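Local coordinates for BWI-1=PROTEASE inhibitor/trypsin inhibitor (Fagopyrum esculentum, PDB 3RDY), which inhibits trypsin and, like its relatives among the potato-type protease inhibitors, probably blocks the protease with an exposed reactive-site loop, at residues A[41-53]-A[60-74]. Sequence-based numbering, arbitrary orientation.
Sequences DVRAIVLPEGSAV and DRVWVFVDERGVVVD
Val53 lays its CG1 over the indole of Trp63, 3.6 Å from the centroid of the six-membered ring and 14° off its normal, a CH-pi contact. Arg61, salt-bridged to Asp56 and the Met79 carboxylate, sets its CD against the opposite face. CZ3 of Trp63 meets Ile45 CD1 at 3.8 Å, and Leu47 CD1 packs by CE3. With CG anti to the carbonyl carbon (chi1 -60°), the indole leans toward strand 43-48, where Val53 can cover it. Replacing Trp63 by an alanine would probably leave the methyls of Val53, Ile45 and Leu47 without the ring they share, and the loop freer to move. On the same face, Phe65 turns its edge to Pro48 O, 3.6 Å from CD1, while a water linking Gly50 N to Asp74 OD1 sits over the ring. Strands 43-48 and 61-66 run parallel: Arg43, Ile45 and Leu47 bond across by N and O, and Glu49 N, just past the strand, reaches Val66 O (2.7 Å, 178°). Pro48 O takes Ser51 N and OG, fixing the type II turn that starts the loop, in this family the protease-binding one. On the other face, Ala44 and Val64 pack against helix 28-38, so the sheet separates helix from loop.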
# COMPACT_ATOMS: atom_id res chain seq x y z
N ASP A 41 9.35 -8.46 -0.26
CA ASP A 41 8.83 -9.10 0.94
C ASP A 41 7.36 -8.82 1.24
O ASP A 41 6.80 -9.40 2.17
CB ASP A 41 9.63 -8.67 2.16
CG ASP A 41 11.01 -9.28 2.19
OD1 ASP A 41 11.88 -8.72 2.90
OD2 ASP A 41 11.22 -10.29 1.48
N VAL A 42 6.73 -7.95 0.47
CA VAL A 42 5.40 -7.51 0.86
C VAL A 42 4.28 -7.91 -0.11
O VAL A 42 4.52 -8.21 -1.29
CB VAL A 42 5.36 -5.98 1.07
CG1 VAL A 42 6.51 -5.55 1.97
CG2 VAL A 42 5.41 -5.25 -0.28
N ARG A 43 3.07 -7.96 0.44
CA ARG A 43 1.85 -8.08 -0.33
C ARG A 43 1.09 -6.78 -0.20
O ARG A 43 0.78 -6.36 0.92
CB ARG A 43 0.99 -9.19 0.22
CG ARG A 43 -0.11 -9.59 -0.73
CD ARG A 43 0.08 -11.08 -0.99
NE ARG A 43 -0.92 -11.78 -0.26
CZ ARG A 43 -0.91 -13.05 0.09
NH1 ARG A 43 0.09 -13.90 -0.21
NH2 ARG A 43 -1.95 -13.46 0.75
N ALA A 44 0.78 -6.16 -1.34
CA ALA A 44 -0.04 -4.95 -1.37
C ALA A 44 -1.52 -5.36 -1.40
O ALA A 44 -1.91 -6.29 -2.11
CB ALA A 44 0.31 -4.12 -2.59
N ILE A 45 -2.35 -4.67 -0.62
CA ILE A 45 -3.76 -4.99 -0.62
C ILE A 45 -4.54 -3.72 -0.87
O ILE A 45 -4.47 -2.79 -0.06
CB ILE A 45 -4.19 -5.60 0.73
CG1 ILE A 45 -3.34 -6.85 1.05
CG2 ILE A 45 -5.67 -5.90 0.69
CD1 ILE A 45 -3.60 -7.48 2.44
N VAL A 46 -5.26 -3.67 -1.99
CA VAL A 46 -6.02 -2.48 -2.36
C VAL A 46 -7.41 -2.51 -1.72
O VAL A 46 -8.17 -3.47 -1.91
CB VAL A 46 -6.11 -2.36 -3.90
CG1 VAL A 46 -6.83 -1.08 -4.34
CG2 VAL A 46 -4.70 -2.42 -4.50
N LEU A 47 -7.74 -1.46 -0.96
CA LEU A 47 -9.00 -1.36 -0.22
C LEU A 47 -9.53 0.05 -0.33
O LEU A 47 -8.75 0.99 -0.45
CB LEU A 47 -8.79 -1.58 1.29
CG LEU A 47 -8.28 -2.85 1.94
CD1 LEU A 47 -8.42 -2.71 3.44
CD2 LEU A 47 -9.07 -4.05 1.43
N PRO A 48 -10.85 0.23 -0.19
CA PRO A 48 -11.37 1.60 -0.13
C PRO A 48 -10.82 2.41 1.05
O PRO A 48 -10.69 1.88 2.15
CB PRO A 48 -12.88 1.40 0.01
CG PRO A 48 -13.13 0.07 -0.67
CD PRO A 48 -11.94 -0.77 -0.28
N GLU A 49 -10.50 3.68 0.79
CA GLU A 49 -10.19 4.64 1.85
C GLU A 49 -11.16 4.48 3.03
O GLU A 49 -12.36 4.35 2.84
CB GLU A 49 -10.32 6.04 1.28
CG GLU A 49 -9.74 7.14 2.16
CD GLU A 49 -10.12 8.54 1.62
OE1 GLU A 49 -10.94 8.62 0.67
OE2 GLU A 49 -9.59 9.53 2.15
N GLY A 50 -10.63 4.46 4.24
CA GLY A 50 -11.49 4.39 5.40
C GLY A 50 -11.82 2.99 5.86
O GLY A 50 -12.43 2.84 6.91
N SER A 51 -11.43 1.96 5.09
CA SER A 51 -11.73 0.56 5.43
C SER A 51 -11.02 0.18 6.73
O SER A 51 -9.83 0.48 6.90
CB SER A 51 -11.30 -0.39 4.31
OG SER A 51 -12.05 -0.19 3.12
N ALA A 52 -11.75 -0.47 7.64
CA ALA A 52 -11.18 -0.95 8.91
C ALA A 52 -10.15 -2.02 8.66
O ALA A 52 -10.40 -2.96 7.90
CB ALA A 52 -12.28 -1.50 9.82
N VAL A 53 -9.00 -1.90 9.32
CA VAL A 53 -7.93 -2.90 9.23
C VAL A 53 -7.51 -3.36 10.63
O VAL A 53 -7.68 -2.63 11.60
CB VAL A 53 -6.69 -2.33 8.46
CG1 VAL A 53 -7.07 -2.00 7.01
CG2 VAL A 53 -6.12 -1.10 9.17
N ASP A 60 5.31 -7.48 6.03
CA ASP A 60 5.02 -8.12 4.74
C ASP A 60 3.68 -7.65 4.16
O ASP A 60 3.08 -8.31 3.31
CB ASP A 60 5.01 -9.66 4.89
CG ASP A 60 3.97 -10.16 5.89
OD1 ASP A 60 3.20 -9.35 6.45
OD2 ASP A 60 3.90 -11.39 6.15
N ARG A 61 3.22 -6.48 4.60
CA ARG A 61 1.87 -6.05 4.22
C ARG A 61 1.88 -4.56 3.95
O ARG A 61 2.43 -3.80 4.72
CB ARG A 61 0.91 -6.34 5.37
CG ARG A 61 -0.53 -5.78 5.18
CD ARG A 61 -1.47 -6.19 6.32
NE ARG A 61 -1.08 -5.51 7.56
CZ ARG A 61 -1.46 -5.86 8.79
NH1 ARG A 61 -1.02 -5.18 9.83
NH2 ARG A 61 -2.31 -6.87 8.97
N VAL A 62 1.23 -4.14 2.86
CA VAL A 62 1.10 -2.73 2.52
C VAL A 62 -0.37 -2.47 2.14
O VAL A 62 -0.83 -2.92 1.08
CB VAL A 62 2.00 -2.32 1.33
CG1 VAL A 62 1.74 -0.86 0.94
CG2 VAL A 62 3.51 -2.47 1.64
N TRP A 63 -1.09 -1.76 2.99
CA TRP A 63 -2.46 -1.35 2.65
C TRP A 63 -2.39 -0.27 1.59
O TRP A 63 -1.61 0.68 1.72
CB TRP A 63 -3.20 -0.78 3.87
CG TRP A 63 -3.35 -1.72 5.03
CD1 TRP A 63 -2.80 -1.57 6.27
CD2 TRP A 63 -4.06 -2.96 5.04
NE1 TRP A 63 -3.14 -2.65 7.07
CE2 TRP A 63 -3.92 -3.51 6.34
CE3 TRP A 63 -4.83 -3.65 4.09
CZ2 TRP A 63 -4.51 -4.73 6.70
CZ3 TRP A 63 -5.40 -4.86 4.45
CH2 TRP A 63 -5.24 -5.38 5.75
N VAL A 64 -3.22 -0.39 0.57
CA VAL A 64 -3.26 0.57 -0.51
C VAL A 64 -4.68 1.15 -0.57
O VAL A 64 -5.59 0.52 -1.12
CB VAL A 64 -2.82 -0.09 -1.87
CG1 VAL A 64 -2.96 0.87 -3.06
CG2 VAL A 64 -1.36 -0.60 -1.76
N PHE A 65 -4.86 2.32 0.04
CA PHE A 65 -6.20 2.88 0.21
C PHE A 65 -6.56 3.76 -0.98
O PHE A 65 -5.82 4.70 -1.30
CB PHE A 65 -6.26 3.72 1.47
CG PHE A 65 -6.19 2.93 2.73
CD1 PHE A 65 -7.24 2.08 3.08
CD2 PHE A 65 -5.09 3.03 3.57
CE1 PHE A 65 -7.17 1.35 4.26
CE2 PHE A 65 -5.01 2.30 4.73
CZ PHE A 65 -6.05 1.47 5.08
N VAL A 66 -7.71 3.48 -1.58
CA VAL A 66 -8.13 4.19 -2.78
C VAL A 66 -9.46 4.92 -2.62
O VAL A 66 -10.33 4.52 -1.82
CB VAL A 66 -8.20 3.21 -4.00
CG1 VAL A 66 -6.78 2.67 -4.36
CG2 VAL A 66 -9.17 2.05 -3.71
N ASP A 67 -9.64 5.97 -3.41
CA ASP A 67 -10.92 6.69 -3.41
C ASP A 67 -11.95 5.96 -4.28
O ASP A 67 -11.68 4.86 -4.79
CB ASP A 67 -10.73 8.14 -3.87
CG ASP A 67 -10.24 8.26 -5.32
OD1 ASP A 67 -10.40 7.30 -6.11
OD2 ASP A 67 -9.69 9.31 -5.68
N GLU A 68 -13.11 6.57 -4.46
CA GLU A 68 -14.19 5.87 -5.16
C GLU A 68 -13.91 5.69 -6.64
O GLU A 68 -14.54 4.87 -7.30
CB GLU A 68 -15.55 6.55 -4.92
CG GLU A 68 -16.16 6.22 -3.55
N ARG A 69 -12.92 6.43 -7.14
CA ARG A 69 -12.47 6.30 -8.52
C ARG A 69 -11.32 5.27 -8.67
O ARG A 69 -10.80 5.08 -9.77
CB ARG A 69 -12.04 7.69 -9.04
CG ARG A 69 -13.20 8.65 -9.21
CD ARG A 69 -12.71 10.11 -9.18
N GLY A 70 -10.92 4.61 -7.59
CA GLY A 70 -9.90 3.57 -7.64
C GLY A 70 -8.48 4.11 -7.58
O GLY A 70 -7.51 3.39 -7.88
N VAL A 71 -8.35 5.38 -7.21
CA VAL A 71 -7.04 6.02 -7.17
C VAL A 71 -6.49 6.10 -5.74
O VAL A 71 -7.23 6.43 -4.80
CB VAL A 71 -7.09 7.40 -7.82
CG1 VAL A 71 -5.76 8.17 -7.59
CG2 VAL A 71 -7.42 7.26 -9.34
N VAL A 72 -5.20 5.85 -5.59
CA VAL A 72 -4.56 5.89 -4.26
C VAL A 72 -4.67 7.27 -3.61
O VAL A 72 -4.28 8.28 -4.21
CB VAL A 72 -3.07 5.47 -4.34
CG1 VAL A 72 -2.41 5.52 -2.97
CG2 VAL A 72 -2.93 4.07 -4.98
N VAL A 73 -5.20 7.32 -2.39
CA VAL A 73 -5.35 8.61 -1.71
C VAL A 73 -4.57 8.74 -0.42
O VAL A 73 -4.41 9.85 0.07
CB VAL A 73 -6.84 8.92 -1.37
CG1 VAL A 73 -7.59 9.27 -2.63
CG2 VAL A 73 -7.46 7.75 -0.64
N ASP A 74 -4.13 7.61 0.16
CA ASP A 74 -3.24 7.64 1.32
C ASP A 74 -1.88 7.08 0.92
O ASP A 74 -1.80 6.19 0.08
CB ASP A 74 -3.78 6.77 2.46
CG ASP A 74 -5.10 7.28 3.00
OD1 ASP A 74 -5.94 6.47 3.42
OD2 ASP A 74 -5.28 8.50 3.00
O HOH W 1 -7.48 9.37 3.92
O HOH W 2 -7.93 4.94 5.00